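Local coordinates for cytochrome c-550-like protein (Thermosynechococcus elongatus, PDB 4LJI) that probably works as a low-potential, heme-bearing cytochrome c in photosynthetic electron transport and can partially stand in for cytochrome c-550 of photosystem II, at residues Q10-T15 against I121-A126. Residues are numbered along the deposited sequence; the frame is centred on the assembly and turned at random.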
ATOM      1  N   GLN A  10      -0.935  13.716  18.080  1.00 26.74           N
ATOM      2  CA  GLN A  10       0.195  13.294  18.914  1.00 31.76           C
ATOM      3  C   GLN A  10       1.536  13.211  18.179  1.00 30.01           C
ATOM      4  O   GLN A  10       2.588  13.518  18.746  1.00 38.16           O
ATOM      5  CB  GLN A  10      -0.117  11.946  19.592  1.00 35.38           C
ATOM      6  CG  GLN A  10       1.023  11.386  20.462  1.00 40.34           C
ATOM      7  CD  GLN A  10       0.696  10.020  21.068  1.00 43.94           C
ATOM      8  OE1 GLN A  10      -0.432   9.530  20.959  1.00 44.52           O
ATOM      9  NE2 GLN A  10       1.689   9.403  21.714  1.00 43.60           N
ATOM     10  N   TYR A  11       1.510  12.809  16.918  1.00 26.15           N
ATOM     11  CA  TYR A  11       2.750  12.580  16.204  1.00 27.88           C
ATOM     12  C   TYR A  11       3.061  13.656  15.166  1.00 23.76           C
ATOM     13  O   TYR A  11       4.227  13.969  14.922  1.00 21.96           O
ATOM     14  CB  TYR A  11       2.779  11.158  15.633  1.00 35.55           C
ATOM     15  CG  TYR A  11       2.858  10.122  16.739  1.00 39.17           C
ATOM     16  CD1 TYR A  11       3.758  10.277  17.781  1.00 38.07           C
ATOM     17  CD2 TYR A  11       2.015   9.017  16.765  1.00 41.50           C
ATOM     18  CE1 TYR A  11       3.837   9.351  18.815  1.00 41.54           C
ATOM     19  CE2 TYR A  11       2.085   8.082  17.801  1.00 44.38           C
ATOM     20  CZ  TYR A  11       2.998   8.257  18.820  1.00 43.38           C
ATOM     21  OH  TYR A  11       3.082   7.344  19.856  1.00 45.35           O
ATOM     22  N   LEU A  12       2.030  14.244  14.565  1.00 23.69           N
ATOM     23  CA  LEU A  12       2.241  15.418  13.723  1.00 21.01           C
ATOM     24  C   LEU A  12       2.108  16.723  14.497  1.00 25.20           C
ATOM     25  O   LEU A  12       2.381  17.799  13.953  1.00 25.14           O
ATOM     26  CB  LEU A  12       1.270  15.440  12.563  1.00 15.99           C
ATOM     27  CG  LEU A  12       1.366  14.332  11.495  1.00 17.71           C
ATOM     28  CD1 LEU A  12       0.499  14.623  10.292  1.00 18.72           C
ATOM     29  CD2 LEU A  12       2.798  14.051  11.041  1.00 19.40           C
ATOM     30  N   LYS A  13       1.684  16.621  15.758  1.00 27.16           N
ATOM     31  CA  LYS A  13       1.557  17.774  16.654  1.00 27.35           C
ATOM     32  C   LYS A  13       0.771  18.919  16.025  1.00 26.02           C
ATOM     33  O   LYS A  13       1.229  20.058  16.014  1.00 28.75           O
ATOM     34  CB  LYS A  13       2.939  18.271  17.126  1.00 29.16           C
ATOM     35  CG  LYS A  13       3.710  17.266  17.950  1.00 32.37           C
ATOM     36  CD  LYS A  13       5.214  17.522  17.895  1.00 36.69           C
ATOM     37  CE  LYS A  13       5.975  16.242  18.246  1.00 39.89           C
ATOM     38  NZ  LYS A  13       7.336  16.153  17.637  1.00 41.29           N
ATOM     39  N   VAL A  14      -0.400  18.593  15.489  1.00 24.94           N
ATOM     40  CA  VAL A  14      -1.285  19.588  14.888  1.00 27.29           C
ATOM     41  C   VAL A  14      -2.691  19.411  15.461  1.00 33.49           C
ATOM     42  O   VAL A  14      -3.353  18.404  15.201  1.00 31.85           O
ATOM     43  CB  VAL A  14      -1.335  19.466  13.342  1.00 24.67           C
ATOM     44  CG1 VAL A  14      -2.350  20.438  12.752  1.00 24.89           C
ATOM     45  CG2 VAL A  14       0.038  19.698  12.730  1.00 29.26           C
ATOM     46  N   THR A  15      -3.131  20.382  16.266  1.00 36.32           N
ATOM     47  CA  THR A  15      -4.441  20.313  16.912  1.00 37.95           C
ATOM     48  C   THR A  15      -5.424  21.217  16.181  1.00 35.88           C
ATOM     49  O   THR A  15      -6.570  20.841  15.939  1.00 35.29           O
ATOM     50  CB  THR A  15      -4.376  20.749  18.396  1.00 45.35           C
ATOM     51  OG1 THR A  15      -3.637  19.782  19.156  1.00 47.58           O
ATOM     52  CG2 THR A  15      -5.780  20.875  18.982  1.00 44.96           C
ATOM     53  N   ILE A 121       2.614  14.291   4.020  1.00 13.56           N
ATOM     54  CA  ILE A 121       3.982  13.814   3.841  1.00 14.10           C
ATOM     55  C   ILE A 121       4.936  14.875   4.342  1.00 13.44           C
ATOM     56  O   ILE A 121       5.919  14.569   5.026  1.00 14.72           O
ATOM     57  CB  ILE A 121       4.295  13.515   2.358  1.00 12.83           C
ATOM     58  CG1 ILE A 121       3.531  12.275   1.888  1.00 19.64           C
ATOM     59  CG2 ILE A 121       5.818  13.305   2.148  1.00 21.09           C
ATOM     60  CD1 ILE A 121       3.593  12.107   0.388  1.00 22.18           C
ATOM     61  N   LEU A 122       4.635  16.128   4.018  1.00 14.40           N
ATOM     62  CA  LEU A 122       5.515  17.240   4.353  1.00 17.10           C
ATOM     63  C   LEU A 122       5.583  17.488   5.861  1.00 13.07           C
ATOM     64  O   LEU A 122       6.672  17.723   6.427  1.00 16.60           O
ATOM     65  CB  LEU A 122       5.088  18.483   3.571  1.00 19.62           C
ATOM     66  CG  LEU A 122       6.064  19.627   3.414  1.00 25.03           C
ATOM     67  CD1 LEU A 122       7.444  19.086   3.108  1.00 27.75           C
ATOM     68  CD2 LEU A 122       5.547  20.486   2.275  1.00 21.67           C
ATOM     69  N   ARG A 123       4.434  17.476   6.525  1.00 14.89           N
ATOM     70  CA  ARG A 123       4.429  17.585   7.983  1.00 14.68           C
ATOM     71  C   ARG A 123       5.056  16.399   8.695  1.00 16.78           C
ATOM     72  O   ARG A 123       5.766  16.565   9.675  1.00 16.68           O
ATOM     73  CB  ARG A 123       3.025  17.846   8.510  1.00 15.12           C
ATOM     74  CG  ARG A 123       2.912  18.008  10.028  1.00 16.22           C
ATOM     75  CD  ARG A 123       3.776  19.139  10.558  1.00 20.95           C
ATOM     76  NE  ARG A 123       3.417  19.440  11.944  1.00 19.21           N
ATOM     77  CZ  ARG A 123       3.902  20.458  12.637  1.00 24.10           C
ATOM     78  NH1 ARG A 123       4.762  21.294  12.061  1.00 21.91           N
ATOM     79  NH2 ARG A 123       3.514  20.635  13.898  1.00 27.22           N
ATOM     80  N   ALA A 124       4.791  15.193   8.213  1.00 13.00           N
ATOM     81  CA  ALA A 124       5.414  14.019   8.758  1.00 12.94           C
ATOM     82  C   ALA A 124       6.929  14.063   8.666  1.00 13.10           C
ATOM     83  O   ALA A 124       7.634  13.743   9.631  1.00 17.45           O
ATOM     84  CB  ALA A 124       4.877  12.777   8.028  1.00 13.95           C
ATOM     85  N   ALA A 125       7.434  14.417   7.488  1.00 12.84           N
ATOM     86  CA  ALA A 125       8.876  14.550   7.281  1.00 14.76           C
ATOM     87  C   ALA A 125       9.493  15.540   8.260  1.00 18.64           C
ATOM     88  O   ALA A 125      10.616  15.325   8.763  1.00 19.16           O
ATOM     89  CB  ALA A 125       9.156  15.002   5.821  1.00 16.48           C
ATOM     90  N   ALA A 126       8.759  16.601   8.558  1.00 15.36           N
ATOM     91  CA  ALA A 126       9.306  17.597   9.471  1.00 14.70           C
ATOM     92  C   ALA A 126       9.324  17.146  10.959  1.00 21.26           C
ATOM     93  O   ALA A 126      10.296  17.412  11.694  1.00 23.08           O
ATOM     94  CB  ALA A 126       8.566  18.931   9.309  1.00 21.17           C
TER
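The guanidinium of Arg123 meets the loop that follows helix 6-10 edge-on: the carbonyl oxygens of Leu12 and Lys13 both lie at its rim, near its plane, while CG2 of Val14 approaches obliquely, 3.5 Å from Arg123 NE. Arg123 NE donates to Leu12 O at 2.8 Å, with an N-H...O angle of 146°; the donor lies in the carbonyl plane, and the oxygen is tilted slightly from the guanidinium plane. Arg123 NH2 reaches the same Leu12 O through a weak bond of 3.1 Å and also bonds Lys13 O at 3.2 Å, coming from above that carbonyl plane. Leu12 O is thus gripped twice, and the three bonds together fix the rotation of the flat group. The arginine chain leaves the helix with CG anti to the backbone N (chi1 -179°), then bends at chi2, Arg123 CG lying 4.0 Å from Leu12 CB as the two side chains run past each other in opposite directions. Leu12 CD2 presses tightly on the helix backbone, 3.5 Å from Ala124 CA, and meets Ala124 CB at 3.9 Å. With an alanine in place of Arg123, the carbonyls of Leu12 and Lys13 would probably lose these donors, and a gap would probably open beside the Val14 methyl and Leu12 CB. Lys13 NZ adds a weak bond to Val127 O, a second link to helix 111-127, whose Ile121 touches heme c. The loop between helix 6-10 and strand 17-21, in a region ahead of the canonical N-terminal helix 33-46, thus packs on the C-terminal helix of the cytochrome c fold.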